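Local coordinates for protein CT021 (Chlamydia trachomatis serovar L2, PDB 6UXD) that is of unknown function but belongs to a sequence family placed with the lipoprotein-trafficking proteins LolA and LolB, and so may share their general type of fold, at residues A[111-116]-A[158-163]; A[120-125]-A[154-159]; A[146-151]-A[183-188]; A[167-172]-A[190-195]. One frame throughout, in Å; residues are numbered along the deposited sequence.

The four contacts follow neighbouring antiparallel strands and the helix and loops that pack beside them. Interaction 2 pairs strand 118-122 with strand 152-158, which then runs through Val158 and Trp159 into the loop of interaction 1. Strand 170-176, the next neighbour in the sheet, begins in interaction 4, and Trp159 N bonds Lys169 O at 2.9 Å to join it to the first two. Centres of interactions 1 and 4 lie about 12 Å apart; those of 2 and 4, and of 2 and 3, about 13 Å. Interaction 3 covers strand 186-189, whose Ser188 O receives Leu172 N. No active site or ligand is known here.

Interaction 1 of 4, residues A[111-116]-A[158-163]; sequences FVKILR and VWPKDS
Lys113 and Trp159 carry most of this contact, with Pro160 and Asp162 completing a short path for the lysine chain. Leaving helix 108-116 with CG anti to its own carbonyl carbon (chi1 -77°), Lys113 runs out across the indole at about a right angle. Its CD lies 4.0 Å from Trp159 CZ2 and 3.7 Å from Pro160 CG, so the aliphatic part is flanked by the six-membered end of the indole and by the proline ring. The next residue, Ile114, brings CG1 obliquely to the same six-membered ring, 4.0 Å from Trp159 CH2. A bend at chi3 (-117°) then carries the ammonium to Asp162, where Lys113 NZ and Asp162 OD2 form a salt bridge of 2.9 Å using the anti lone pair of the carboxylate. The same oxygen accepts a second hydrogen bond, 3.3 Å long, from Trp159 NE1; OD2 lies nearly in the ring plane, and NE1 reaches the carboxylate from above its plane. Ser164 OG holds the other oxygen, Asp162 OD1. Two donors on OD2 and one partner on OD1 limit the rotation of the group, and the nearby ammonium probably stabilises its negative charge. The buried tryptophan thus meets the lysine methylenes with its benzo end and holds the carboxylate at its NE1 edge, in a helix-to-loop contact where helix 108-116 packs against the loop following strand 152-158 of an antiparallel sheet.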
loop_
_atom_site.group_PDB
_atom_site.type_symbol
_atom_site.label_atom_id
_atom_site.label_comp_id
_atom_site.label_asym_id
_atom_site.label_seq_id
_atom_site.Cartn_x
_atom_site.Cartn_y
_atom_site.Cartn_z
ATOM N N PHE A 111 10.806 -2.018 1.548
ATOM C CA PHE A 111 10.067 -1.125 0.660
ATOM C C PHE A 111 10.654 -1.129 -0.751
ATOM O O PHE A 111 9.917 -1.204 -1.740
ATOM C CB PHE A 111 10.053 0.297 1.233
ATOM C CG PHE A 111 8.957 0.542 2.247
ATOM C CD1 PHE A 111 7.618 0.463 1.881
ATOM C CD2 PHE A 111 9.266 0.870 3.556
ATOM C CE1 PHE A 111 6.614 0.693 2.808
ATOM C CE2 PHE A 111 8.267 1.105 4.492
ATOM C CZ PHE A 111 6.942 1.015 4.117
ATOM N N VAL A 112 11.982 -1.036 -0.871
ATOM C CA VAL A 112 12.584 -0.997 -2.203
ATOM C C VAL A 112 12.270 -2.282 -2.960
ATOM O O VAL A 112 12.018 -2.262 -4.171
ATOM C CB VAL A 112 14.105 -0.750 -2.115
ATOM C CG1 VAL A 112 14.755 -0.901 -3.499
ATOM C CG2 VAL A 112 14.392 0.638 -1.554
ATOM N N LYS A 113 12.283 -3.420 -2.263
ATOM C CA LYS A 113 11.922 -4.680 -2.906
ATOM C C LYS A 113 10.503 -4.626 -3.457
ATOM O O LYS A 113 10.274 -4.924 -4.634
ATOM C CB LYS A 113 12.075 -5.837 -1.919
ATOM C CG LYS A 113 13.520 -6.243 -1.714
ATOM C CD LYS A 113 13.648 -7.436 -0.796
ATOM C CE LYS A 113 14.405 -7.090 0.468
ATOM N NZ LYS A 113 14.957 -8.314 1.108
ATOM N N ILE A 114 9.538 -4.221 -2.622
ATOM C CA ILE A 114 8.151 -4.151 -3.076
ATOM C C ILE A 114 8.041 -3.276 -4.318
ATOM O O ILE A 114 7.443 -3.669 -5.325
ATOM C CB ILE A 114 7.239 -3.635 -1.952
ATOM C CG1 ILE A 114 7.248 -4.605 -0.778
ATOM C CG2 ILE A 114 5.824 -3.496 -2.468
ATOM C CD1 ILE A 114 6.825 -3.961 0.518
ATOM N N LEU A 115 8.651 -2.090 -4.280
ATOM C CA LEU A 115 8.563 -1.190 -5.423
ATOM C C LEU A 115 9.157 -1.814 -6.677
ATOM O O LEU A 115 8.696 -1.532 -7.790
ATOM C CB LEU A 115 9.277 0.130 -5.113
ATOM C CG LEU A 115 8.605 1.014 -4.068
ATOM C CD1 LEU A 115 9.500 2.205 -3.694
ATOM C CD2 LEU A 115 7.267 1.488 -4.603
ATOM N N ARG A 116 10.186 -2.637 -6.535
ATOM C CA ARG A 116 10.806 -3.223 -7.715
ATOM C C ARG A 116 10.063 -4.447 -8.239
ATOM O O ARG A 116 10.351 -4.893 -9.353
ATOM C CB ARG A 116 12.262 -3.599 -7.407
ATOM C CG ARG A 116 13.089 -3.939 -8.647
ATOM N N VAL A 158 7.057 -12.047 -8.546
ATOM C CA VAL A 158 7.864 -12.971 -7.761
ATOM C C VAL A 158 8.777 -12.158 -6.868
ATOM O O VAL A 158 9.327 -11.133 -7.284
ATOM C CB VAL A 158 8.662 -13.944 -8.656
ATOM C CG1 VAL A 158 9.585 -13.185 -9.561
ATOM C CG2 VAL A 158 9.431 -14.936 -7.782
ATOM N N TRP A 159 8.899 -12.601 -5.629
ATOM C CA TRP A 159 9.778 -11.948 -4.677
ATOM C C TRP A 159 11.235 -12.239 -5.038
ATOM O O TRP A 159 11.550 -13.325 -5.531
ATOM C CB TRP A 159 9.481 -12.462 -3.275
ATOM C CG TRP A 159 10.033 -11.639 -2.180
ATOM C CD1 TRP A 159 11.188 -11.857 -1.489
ATOM C CD2 TRP A 159 9.457 -10.445 -1.641
ATOM N NE1 TRP A 159 11.362 -10.873 -0.544
ATOM C CE2 TRP A 159 10.311 -9.996 -0.616
ATOM C CE3 TRP A 159 8.300 -9.718 -1.924
ATOM C CZ2 TRP A 159 10.045 -8.850 0.126
ATOM C CZ3 TRP A 159 8.035 -8.585 -1.185
ATOM C CH2 TRP A 159 8.902 -8.161 -0.172
ATOM N N PRO A 160 12.145 -11.293 -4.800
ATOM C CA PRO A 160 13.555 -11.545 -5.122
ATOM C C PRO A 160 14.131 -12.683 -4.293
ATOM O O PRO A 160 13.606 -13.056 -3.240
ATOM C CB PRO A 160 14.241 -10.213 -4.785
ATOM C CG PRO A 160 13.344 -9.583 -3.784
ATOM C CD PRO A 160 11.959 -9.939 -4.254
ATOM N N LYS A 161 15.231 -13.246 -4.794
ATOM C CA LYS A 161 16.008 -14.203 -4.014
ATOM C C LYS A 161 16.708 -13.455 -2.890
ATOM O O LYS A 161 17.452 -12.502 -3.141
ATOM C CB LYS A 161 17.022 -14.926 -4.900
ATOM N N ASP A 162 16.457 -13.860 -1.652
ATOM C CA ASP A 162 16.978 -13.128 -0.507
ATOM C C ASP A 162 16.971 -14.057 0.705
ATOM O O ASP A 162 16.815 -15.276 0.578
ATOM C CB ASP A 162 16.173 -11.837 -0.289
ATOM C CG ASP A 162 14.847 -12.066 0.434
ATOM O OD1 ASP A 162 14.357 -13.210 0.466
ATOM O OD2 ASP A 162 14.281 -11.089 0.972
ATOM N N SER A 163 17.142 -13.471 1.891
ATOM C CA SER A 163 17.358 -14.207 3.129
ATOM C C SER A 163 16.085 -14.345 3.958
ATOM O O SER A 163 16.152 -14.448 5.188
ATOM C CB SER A 163 18.447 -13.514 3.949
ATOM O OG SER A 163 19.459 -12.983 3.103
#

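Interaction 2 of 4, residues A[120-125]-A[154-159]; sequences SPAPSH and AWISVW
Trp155 turns its CG anti to its own carbonyl carbon (chi1 -61°), which lays the indole alongside Pro121 on the neighbouring strand. The proline ring sits over one face of the indole, with Pro121 CG 3.6 Å from Trp155 CZ3. At Ile156 the other kind of torsion is used: CG1 stands anti to the backbone N (chi1 -176°) and leads away, while CG2 is left between N and carbonyl carbon, 3.4 Å from Ser120 O. The branch carbon Ile156 CB also rests 3.8 Å from Ala122 CB, so serine, alanine and isoleucine share one face of the sheet. Behind these side chains the strands run antiparallel but strongly splayed, at 121° between their directions. Ser120 and Ile156 form a hydrogen-bonded pair, Ile156 N giving to Ser120 O at 2.7 Å and Ser120 N to Ile156 O at 3.2 Å. Pro121 faces Trp155 at a non-hydrogen-bonded position, where the lack of an N-H costs this pairing nothing. Ala122 N then reaches Ala154 O at 3.0 Å from above the carbonyl plane; in place of the second bond, a water accepts from Ala154 N and donates to Ala122 O. Another joins Ser120 OG to Ile156 O. Phe175 meets Trp155 edge-to-face from strand 170-176. The chemistry is thus two direct backbone bonds at Ser120, apolar proline-on-indole packing, and waters that satisfy remaining backbone and hydroxyl groups.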
loop_
_atom_site.group_PDB
_atom_site.type_symbol
_atom_site.label_atom_id
_atom_site.label_comp_id
_atom_site.label_asym_id
_atom_site.label_seq_id
_atom_site.Cartn_x
_atom_site.Cartn_y
_atom_site.Cartn_z
ATOM N N SER A 120 3.370 -8.786 -14.610
ATOM C CA SER A 120 2.928 -9.200 -15.929
ATOM C C SER A 120 1.527 -9.783 -15.819
ATOM O O SER A 120 1.177 -10.353 -14.784
ATOM C CB SER A 120 3.873 -10.254 -16.512
ATOM O OG SER A 120 5.186 -10.015 -16.028
ATOM N N PRO A 121 0.713 -9.637 -16.855
ATOM C CA PRO A 121 -0.674 -10.123 -16.782
ATOM C C PRO A 121 -0.738 -11.629 -16.623
ATOM O O PRO A 121 0.058 -12.372 -17.204
ATOM C CB PRO A 121 -1.275 -9.694 -18.124
ATOM C CG PRO A 121 -0.387 -8.554 -18.595
ATOM C CD PRO A 121 0.978 -8.908 -18.107
ATOM N N ALA A 122 -1.736 -12.082 -15.874
ATOM C CA ALA A 122 -1.872 -13.494 -15.556
ATOM C C ALA A 122 -3.348 -13.814 -15.339
ATOM O O ALA A 122 -4.147 -12.916 -15.036
ATOM C CB ALA A 122 -1.059 -13.859 -14.301
ATOM N N PRO A 123 -3.732 -15.080 -15.467
ATOM C CA PRO A 123 -5.118 -15.476 -15.164
ATOM C C PRO A 123 -5.438 -15.339 -13.685
ATOM O O PRO A 123 -4.564 -15.476 -12.818
ATOM C CB PRO A 123 -5.177 -16.953 -15.593
ATOM C CG PRO A 123 -3.913 -17.251 -16.289
ATOM C CD PRO A 123 -2.902 -16.245 -15.820
ATOM N N SER A 124 -6.729 -15.116 -13.395
ATOM C CA SER A 124 -7.194 -15.085 -12.016
ATOM C C SER A 124 -7.153 -16.463 -11.355
ATOM O O SER A 124 -7.564 -17.466 -11.938
ATOM C CB SER A 124 -8.638 -14.564 -11.941
ATOM O OG SER A 124 -9.115 -14.660 -10.606
ATOM N N HIS A 125 -6.695 -16.503 -10.114
ATOM C CA HIS A 125 -6.803 -17.707 -9.307
ATOM C C HIS A 125 -7.604 -17.448 -8.030
ATOM O O HIS A 125 -7.381 -18.100 -7.012
ATOM C CB HIS A 125 -5.418 -18.263 -8.981
ATOM C CG HIS A 125 -4.749 -18.919 -10.154
ATOM N ND1 HIS A 125 -5.444 -19.655 -11.096
ATOM C CD2 HIS A 125 -3.453 -18.936 -10.549
ATOM C CE1 HIS A 125 -4.603 -20.098 -12.014
ATOM N NE2 HIS A 125 -3.389 -19.682 -11.701
ATOM N N ALA A 154 -5.567 -9.821 -13.022
ATOM C CA ALA A 154 -4.537 -10.351 -12.153
ATOM C C ALA A 154 -3.171 -10.129 -12.794
ATOM O O ALA A 154 -3.043 -10.090 -14.014
ATOM C CB ALA A 154 -4.746 -11.836 -11.886
ATOM N N TRP A 155 -2.161 -10.003 -11.946
ATOM C CA TRP A 155 -0.803 -9.708 -12.362
ATOM C C TRP A 155 0.124 -10.597 -11.550
ATOM O O TRP A 155 0.029 -10.633 -10.320
ATOM C CB TRP A 155 -0.486 -8.223 -12.145
ATOM C CG TRP A 155 -1.386 -7.330 -12.947
ATOM C CD1 TRP A 155 -2.676 -6.996 -12.652
ATOM C CD2 TRP A 155 -1.088 -6.705 -14.196
ATOM N NE1 TRP A 155 -3.188 -6.192 -13.633
ATOM C CE2 TRP A 155 -2.228 -5.984 -14.584
ATOM C CE3 TRP A 155 0.039 -6.684 -15.026
ATOM C CZ2 TRP A 155 -2.283 -5.260 -15.765
ATOM C CZ3 TRP A 155 -0.007 -5.941 -16.188
ATOM C CH2 TRP A 155 -1.159 -5.243 -16.550
ATOM N N ILE A 156 1.008 -11.319 -12.227
ATOM C CA ILE A 156 1.923 -12.214 -11.532
ATOM C C ILE A 156 3.226 -11.482 -11.247
ATOM O O ILE A 156 3.709 -10.684 -12.059
ATOM C CB ILE A 156 2.148 -13.509 -12.338
ATOM C CG1 ILE A 156 3.022 -14.486 -11.554
ATOM C CG2 ILE A 156 2.747 -13.218 -13.704
ATOM C CD1 ILE A 156 2.311 -15.148 -10.379
ATOM N N SER A 157 3.776 -11.741 -10.064
ATOM C CA SER A 157 5.073 -11.246 -9.657
ATOM C C SER A 157 5.826 -12.354 -8.925
ATOM O O SER A 157 5.317 -13.468 -8.699
ATOM C CB SER A 157 4.911 -9.994 -8.781
ATOM O OG SER A 157 6.121 -9.260 -8.691
ATOM N N VAL A 158 7.057 -12.047 -8.546
ATOM C CA VAL A 158 7.864 -12.971 -7.761
ATOM C C VAL A 158 8.777 -12.158 -6.868
ATOM O O VAL A 158 9.327 -11.133 -7.284
ATOM C CB VAL A 158 8.662 -13.944 -8.656
ATOM C CG1 VAL A 158 9.585 -13.185 -9.561
ATOM C CG2 VAL A 158 9.431 -14.936 -7.782
ATOM N N TRP A 159 8.899 -12.601 -5.629
ATOM C CA TRP A 159 9.778 -11.948 -4.677
ATOM C C TRP A 159 11.235 -12.239 -5.038
ATOM O O TRP A 159 11.550 -13.325 -5.531
ATOM C CB TRP A 159 9.481 -12.462 -3.275
ATOM C CG TRP A 159 10.033 -11.639 -2.180
ATOM C CD1 TRP A 159 11.188 -11.857 -1.489
ATOM C CD2 TRP A 159 9.457 -10.445 -1.641
ATOM N NE1 TRP A 159 11.362 -10.873 -0.544
ATOM C CE2 TRP A 159 10.311 -9.996 -0.616
ATOM C CE3 TRP A 159 8.300 -9.718 -1.924
ATOM C CZ2 TRP A 159 10.045 -8.850 0.126
ATOM C CZ3 TRP A 159 8.035 -8.585 -1.185
ATOM C CH2 TRP A 159 8.902 -8.161 -0.172
HETATM O O HOH W 1 6.064 -10.604 -13.490
HETATM O O HOH W 2 -6.605 -11.696 -15.188
#

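Interaction 3 of 4, residues A[146-151]-A[183-188]; sequences ELITLP and FPLWTS
Leu185 is the principal bump of this interface; the 3-10 turn and the leucine that follows it provide its hollow. With CG anti to its own carbonyl carbon, the leucine points its CD2 methyl into a recess walled by three parts of the opposing segment: Leu147 CB at 4.0 Å from CD2, the backbone atom Leu147 O at 3.8 Å from CD2, and Leu150 CD1, again 4.0 Å from CD2. Leu150 comes at it across, the two leucine chains lying at about a right angle. The second bump points the other way. Ile148 has CG1 anti to its backbone N (chi1 -156°), and a further turn at chi2 (43°) drives CD1 into the notch between Leu185 and Trp186. There CD1 is 3.5 Å from Trp186 CB, and it touches Leu185 CB as well. Ile148 CG1 meanwhile stands above one face of the indole, displaced toward its rim. Knob and notch alternate, so the two segments interlock through apolar groups.

The recess owes its shape to a tight 3-10 turn. Glu146 O accepts both Thr149 N and, at 2.6 Å, Thr149 OG1, a double grip that fixes the start of the turn, while Leu150 N bonds Leu147 O. Met203 of strand 196-204 packs on both Leu147 and Leu185, and Tyr174 of strand 170-176 meets the Trp186 ring. Strand 142-144 pairs with 196-204, and strand 152-158 with 170-176; the contact is therefore that of a crossover connection, whose 3-10 turn and Leu150 pack against Leu185 and Trp186, passing strand 186-189, which lies between 196-204 and 170-176 in an antiparallel sheet.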
loop_
_atom_site.group_PDB
_atom_site.type_symbol
_atom_site.label_atom_id
_atom_site.label_comp_id
_atom_site.label_asym_id
_atom_site.label_seq_id
_atom_site.Cartn_x
_atom_site.Cartn_y
_atom_site.Cartn_z
ATOM N N GLU A 146 -15.786 -5.424 0.356
ATOM C CA GLU A 146 -15.177 -6.570 -0.318
ATOM C C GLU A 146 -14.735 -6.131 -1.710
ATOM O O GLU A 146 -15.357 -6.434 -2.738
ATOM C CB GLU A 146 -16.143 -7.744 -0.378
ATOM C CG GLU A 146 -16.770 -8.073 0.927
ATOM C CD GLU A 146 -15.789 -8.098 2.083
ATOM O OE1 GLU A 146 -14.723 -8.774 1.937
ATOM O OE2 GLU A 146 -16.116 -7.437 3.130
ATOM N N LEU A 147 -13.623 -5.389 -1.735
ATOM C CA LEU A 147 -13.205 -4.754 -2.969
ATOM C C LEU A 147 -12.763 -5.742 -4.053
ATOM O O LEU A 147 -12.757 -5.363 -5.227
ATOM C CB LEU A 147 -12.088 -3.755 -2.684
ATOM C CG LEU A 147 -12.360 -2.663 -1.649
ATOM C CD1 LEU A 147 -11.205 -1.608 -1.621
ATOM C CD2 LEU A 147 -13.699 -1.987 -1.889
ATOM N N ILE A 148 -12.433 -6.996 -3.713
ATOM C CA ILE A 148 -12.082 -7.960 -4.762
ATOM C C ILE A 148 -13.273 -8.340 -5.631
ATOM O O ILE A 148 -13.084 -8.970 -6.687
ATOM C CB ILE A 148 -11.414 -9.204 -4.140
ATOM C CG1 ILE A 148 -10.528 -9.939 -5.180
ATOM C CG2 ILE A 148 -12.442 -10.186 -3.559
ATOM C CD1 ILE A 148 -9.673 -8.993 -6.056
ATOM N N THR A 149 -14.501 -7.929 -5.254
ATOM C CA THR A 149 -15.648 -8.097 -6.151
ATOM C C THR A 149 -15.690 -7.025 -7.237
ATOM O O THR A 149 -16.494 -7.127 -8.171
ATOM C CB THR A 149 -16.991 -8.088 -5.366
ATOM O OG1 THR A 149 -17.133 -6.868 -4.626
ATOM C CG2 THR A 149 -17.062 -9.250 -4.414
ATOM N N LEU A 150 -14.850 -6.001 -7.161
ATOM C CA LEU A 150 -14.777 -5.071 -8.275
ATOM C C LEU A 150 -14.163 -5.733 -9.522
ATOM O O LEU A 150 -13.356 -6.658 -9.414
ATOM C CB LEU A 150 -13.952 -3.842 -7.906
ATOM C CG LEU A 150 -14.539 -2.965 -6.800
ATOM C CD1 LEU A 150 -13.537 -1.932 -6.402
ATOM C CD2 LEU A 150 -15.864 -2.327 -7.267
ATOM N N PRO A 151 -14.547 -5.279 -10.714
ATOM C CA PRO A 151 -13.911 -5.765 -11.946
ATOM C C PRO A 151 -12.399 -5.606 -11.897
ATOM O O PRO A 151 -11.880 -4.514 -11.678
ATOM C CB PRO A 151 -14.527 -4.876 -13.031
ATOM C CG PRO A 151 -15.885 -4.491 -12.469
ATOM C CD PRO A 151 -15.621 -4.297 -10.990
ATOM N N PHE A 183 -4.139 1.587 -6.499
ATOM C CA PHE A 183 -3.703 0.647 -5.476
ATOM C C PHE A 183 -4.269 -0.752 -5.709
ATOM O O PHE A 183 -5.335 -0.918 -6.310
ATOM C CB PHE A 183 -4.125 1.114 -4.098
ATOM C CG PHE A 183 -3.369 2.299 -3.599
ATOM C CD1 PHE A 183 -2.137 2.138 -3.002
ATOM C CD2 PHE A 183 -3.909 3.566 -3.689
ATOM C CE1 PHE A 183 -1.447 3.221 -2.505
ATOM C CE2 PHE A 183 -3.235 4.653 -3.203
ATOM C CZ PHE A 183 -1.985 4.485 -2.606
ATOM N N PRO A 184 -3.582 -1.774 -5.222
ATOM C CA PRO A 184 -4.067 -3.137 -5.422
ATOM C C PRO A 184 -5.366 -3.390 -4.668
ATOM O O PRO A 184 -5.651 -2.771 -3.641
ATOM C CB PRO A 184 -2.925 -4.004 -4.880
ATOM C CG PRO A 184 -2.183 -3.117 -3.947
ATOM C CD PRO A 184 -2.311 -1.733 -4.479
ATOM N N LEU A 185 -6.173 -4.295 -5.225
ATOM C CA LEU A 185 -7.389 -4.769 -4.557
ATOM C C LEU A 185 -7.126 -5.931 -3.616
ATOM O O LEU A 185 -7.877 -6.132 -2.652
ATOM C CB LEU A 185 -8.413 -5.231 -5.590
ATOM C CG LEU A 185 -8.895 -4.194 -6.594
ATOM C CD1 LEU A 185 -9.667 -4.873 -7.717
ATOM C CD2 LEU A 185 -9.741 -3.159 -5.872
ATOM N N TRP A 186 -6.085 -6.705 -3.889
ATOM C CA TRP A 186 -5.908 -8.013 -3.271
ATOM C C TRP A 186 -4.519 -8.524 -3.634
ATOM O O TRP A 186 -4.118 -8.454 -4.797
ATOM C CB TRP A 186 -6.993 -8.949 -3.772
ATOM C CG TRP A 186 -7.073 -10.321 -3.173
ATOM C CD1 TRP A 186 -6.413 -11.444 -3.578
ATOM C CD2 TRP A 186 -7.927 -10.716 -2.107
ATOM N NE1 TRP A 186 -6.807 -12.523 -2.812
ATOM C CE2 TRP A 186 -7.726 -12.093 -1.891
ATOM C CE3 TRP A 186 -8.829 -10.029 -1.288
ATOM C CZ2 TRP A 186 -8.402 -12.798 -0.897
ATOM C CZ3 TRP A 186 -9.489 -10.724 -0.303
ATOM C CH2 TRP A 186 -9.282 -12.093 -0.116
ATOM N N THR A 187 -3.774 -9.009 -2.651
ATOM C CA THR A 187 -2.444 -9.557 -2.892
ATOM C C THR A 187 -2.308 -10.898 -2.192
ATOM O O THR A 187 -2.604 -11.014 -1.001
ATOM C CB THR A 187 -1.372 -8.581 -2.406
ATOM O OG1 THR A 187 -1.573 -7.318 -3.052
ATOM C CG2 THR A 187 0.025 -9.107 -2.731
ATOM N N SER A 188 -1.864 -11.906 -2.935
ATOM C CA SER A 188 -1.697 -13.255 -2.425
ATOM C C SER A 188 -0.259 -13.681 -2.672
ATOM O O SER A 188 0.233 -13.570 -3.798
ATOM C CB SER A 188 -2.685 -14.209 -3.111
ATOM O OG SER A 188 -2.440 -15.561 -2.769
#

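Interaction 4 of 4, residues A[167-172]-A[190-195]; sequences SEKNIL and DTPTGT. Unlike the reference sequence in segment 190-195: Asp190 (reference Glu).
Lys169 lies closely against the backbone of Asp190, whereas its charged end and the side chain of Asn170 mark the looser margin. The close part is short. Asp190 O is 3.2 Å from Lys169 CB and nearly as near to CG, so the methylenes cover this carbonyl; buried here, it has no polar partner in the model, and neither has Asn170 N. One bond spans the segments: Asp190 N donates over 3.1 Å to Asn170 O, approaching nearly along the C=O axis. Bent at chi2 (-53°), the lysine chain then passes over the loop, bringing Lys169 CE to 4.0 Å from Thr191 C and 4.1 Å from Pro192 CD.

This one bond carries the antiparallel pairing of strands 170-176 and 186-189 past the second strand; the return bond is not made, the backbones having parted there, and the chain turns away to begin strand 196-204. That turn is tied internally. Gly194 N returns to Thr191 O, and Thr191 OG1 gives a 2.6 Å bond to Gly194 O, lying in the carbonyl plane on a lone pair. Thr193 OG1 adds a longer bond to Thr191 OG1.

Toward solvent the fit slackens. Asp190, a glutamate in the reference sequence, runs side by side with the exposed Asn170; their amide and carboxylate planes stand 79° apart, and Asn170 CB comes no nearer than 3.8 Å to Asp190 OD2. Lys169 NZ remains 5.4 Å from Asp190 OD2, too far for a salt bridge, although the opposite charges may still attract weakly. Pro192, also exposed, packs on Pro165 of another loop.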
loop_
_atom_site.group_PDB
_atom_site.type_symbol
_atom_site.label_atom_id
_atom_site.label_comp_id
_atom_site.label_asym_id
_atom_site.label_seq_id
_atom_site.Cartn_x
_atom_site.Cartn_y
_atom_site.Cartn_z
ATOM N N SER A 167 11.634 -15.591 -0.119
ATOM C CA SER A 167 12.624 -15.646 -1.180
ATOM C C SER A 167 12.110 -16.453 -2.367
ATOM O O SER A 167 11.795 -17.639 -2.243
ATOM C CB SER A 167 13.926 -16.245 -0.645
ATOM O OG SER A 167 14.970 -16.071 -1.587
ATOM N N GLU A 168 12.041 -15.802 -3.522
ATOM C CA GLU A 168 11.662 -16.423 -4.784
ATOM C C GLU A 168 10.223 -16.932 -4.796
ATOM O O GLU A 168 9.855 -17.691 -5.694
ATOM C CB GLU A 168 12.616 -17.569 -5.134
ATOM C CG GLU A 168 14.081 -17.159 -5.096
ATOM C CD GLU A 168 14.996 -18.211 -5.669
ATOM O OE1 GLU A 168 15.288 -18.134 -6.880
ATOM O OE2 GLU A 168 15.401 -19.118 -4.909
ATOM N N LYS A 169 9.392 -16.504 -3.847
ATOM C CA LYS A 169 8.003 -16.948 -3.786
ATOM C C LYS A 169 7.111 -16.195 -4.776
ATOM O O LYS A 169 7.302 -15.003 -5.048
ATOM C CB LYS A 169 7.473 -16.778 -2.363
ATOM C CG LYS A 169 8.055 -17.785 -1.375
ATOM C CD LYS A 169 7.865 -19.209 -1.896
ATOM C CE LYS A 169 7.910 -20.249 -0.798
ATOM N NZ LYS A 169 7.450 -21.564 -1.322
ATOM N N ASN A 170 6.114 -16.908 -5.309
ATOM C CA ASN A 170 5.224 -16.345 -6.314
ATOM C C ASN A 170 4.180 -15.427 -5.670
ATOM O O ASN A 170 3.715 -15.661 -4.547
ATOM C CB ASN A 170 4.537 -17.464 -7.107
ATOM C CG ASN A 170 5.509 -18.272 -7.939
ATOM O OD1 ASN A 170 5.553 -19.499 -7.844
ATOM N ND2 ASN A 170 6.286 -17.593 -8.766
ATOM N N ILE A 171 3.838 -14.365 -6.388
ATOM C CA ILE A 171 2.909 -13.339 -5.925
ATOM C C ILE A 171 1.846 -13.136 -6.994
ATOM O O ILE A 171 2.137 -13.166 -8.197
ATOM C CB ILE A 171 3.619 -12.004 -5.634
ATOM C CG1 ILE A 171 4.773 -12.216 -4.655
ATOM C CG2 ILE A 171 2.646 -10.992 -5.042
ATOM C CD1 ILE A 171 5.609 -10.987 -4.437
ATOM N N LEU A 172 0.608 -12.949 -6.561
ATOM C CA LEU A 172 -0.472 -12.638 -7.483
ATOM C C LEU A 172 -1.177 -11.396 -6.952
ATOM O O LEU A 172 -1.616 -11.368 -5.792
ATOM C CB LEU A 172 -1.411 -13.837 -7.640
ATOM C CG LEU A 172 -2.242 -13.914 -8.922
ATOM C CD1 LEU A 172 -1.476 -13.615 -10.200
ATOM C CD2 LEU A 172 -2.875 -15.298 -8.999
ATOM N N ASP A 190 2.631 -16.832 -1.909
ATOM C CA ASP A 190 3.139 -18.095 -1.382
ATOM C C ASP A 190 4.152 -17.841 -0.271
ATOM O O ASP A 190 5.018 -16.967 -0.387
ATOM C CB ASP A 190 3.837 -18.910 -2.475
ATOM C CG ASP A 190 2.898 -19.394 -3.565
ATOM O OD1 ASP A 190 1.680 -19.133 -3.468
ATOM O OD2 ASP A 190 3.395 -20.049 -4.524
ATOM N N THR A 191 4.059 -18.621 0.800
ATOM C CA THR A 191 5.140 -18.683 1.775
ATOM C C THR A 191 5.290 -20.120 2.269
ATOM O O THR A 191 4.498 -20.995 1.893
ATOM C CB THR A 191 4.908 -17.745 2.963
ATOM O OG1 THR A 191 4.023 -18.364 3.906
ATOM C CG2 THR A 191 4.333 -16.402 2.498
ATOM N N PRO A 192 6.308 -20.407 3.086
ATOM C CA PRO A 192 6.414 -21.757 3.664
ATOM C C PRO A 192 5.309 -22.083 4.658
ATOM O O PRO A 192 4.882 -23.242 4.726
ATOM C CB PRO A 192 7.799 -21.742 4.331
ATOM C CG PRO A 192 8.561 -20.666 3.600
ATOM C CD PRO A 192 7.539 -19.619 3.281
ATOM N N THR A 193 4.822 -21.100 5.423
ATOM C CA THR A 193 3.702 -21.341 6.328
ATOM C C THR A 193 2.384 -21.547 5.592
ATOM O O THR A 193 1.388 -21.907 6.231
ATOM C CB THR A 193 3.515 -20.174 7.302
ATOM O OG1 THR A 193 2.669 -19.179 6.699
ATOM C CG2 THR A 193 4.861 -19.549 7.678
ATOM N N GLY A 194 2.355 -21.339 4.283
ATOM C CA GLY A 194 1.129 -21.301 3.510
ATOM C C GLY A 194 0.893 -19.916 2.928
ATOM O O GLY A 194 1.648 -18.971 3.160
ATOM N N THR A 195 -0.193 -19.810 2.171
ATOM C CA THR A 195 -0.475 -18.590 1.431
ATOM C C THR A 195 -0.906 -17.453 2.359
ATOM O O THR A 195 -1.529 -17.655 3.401
ATOM C CB THR A 195 -1.540 -18.866 0.367
ATOM O OG1 THR A 195 -0.914 -19.459 -0.784
ATOM C CG2 THR A 195 -2.269 -17.585 -0.050
#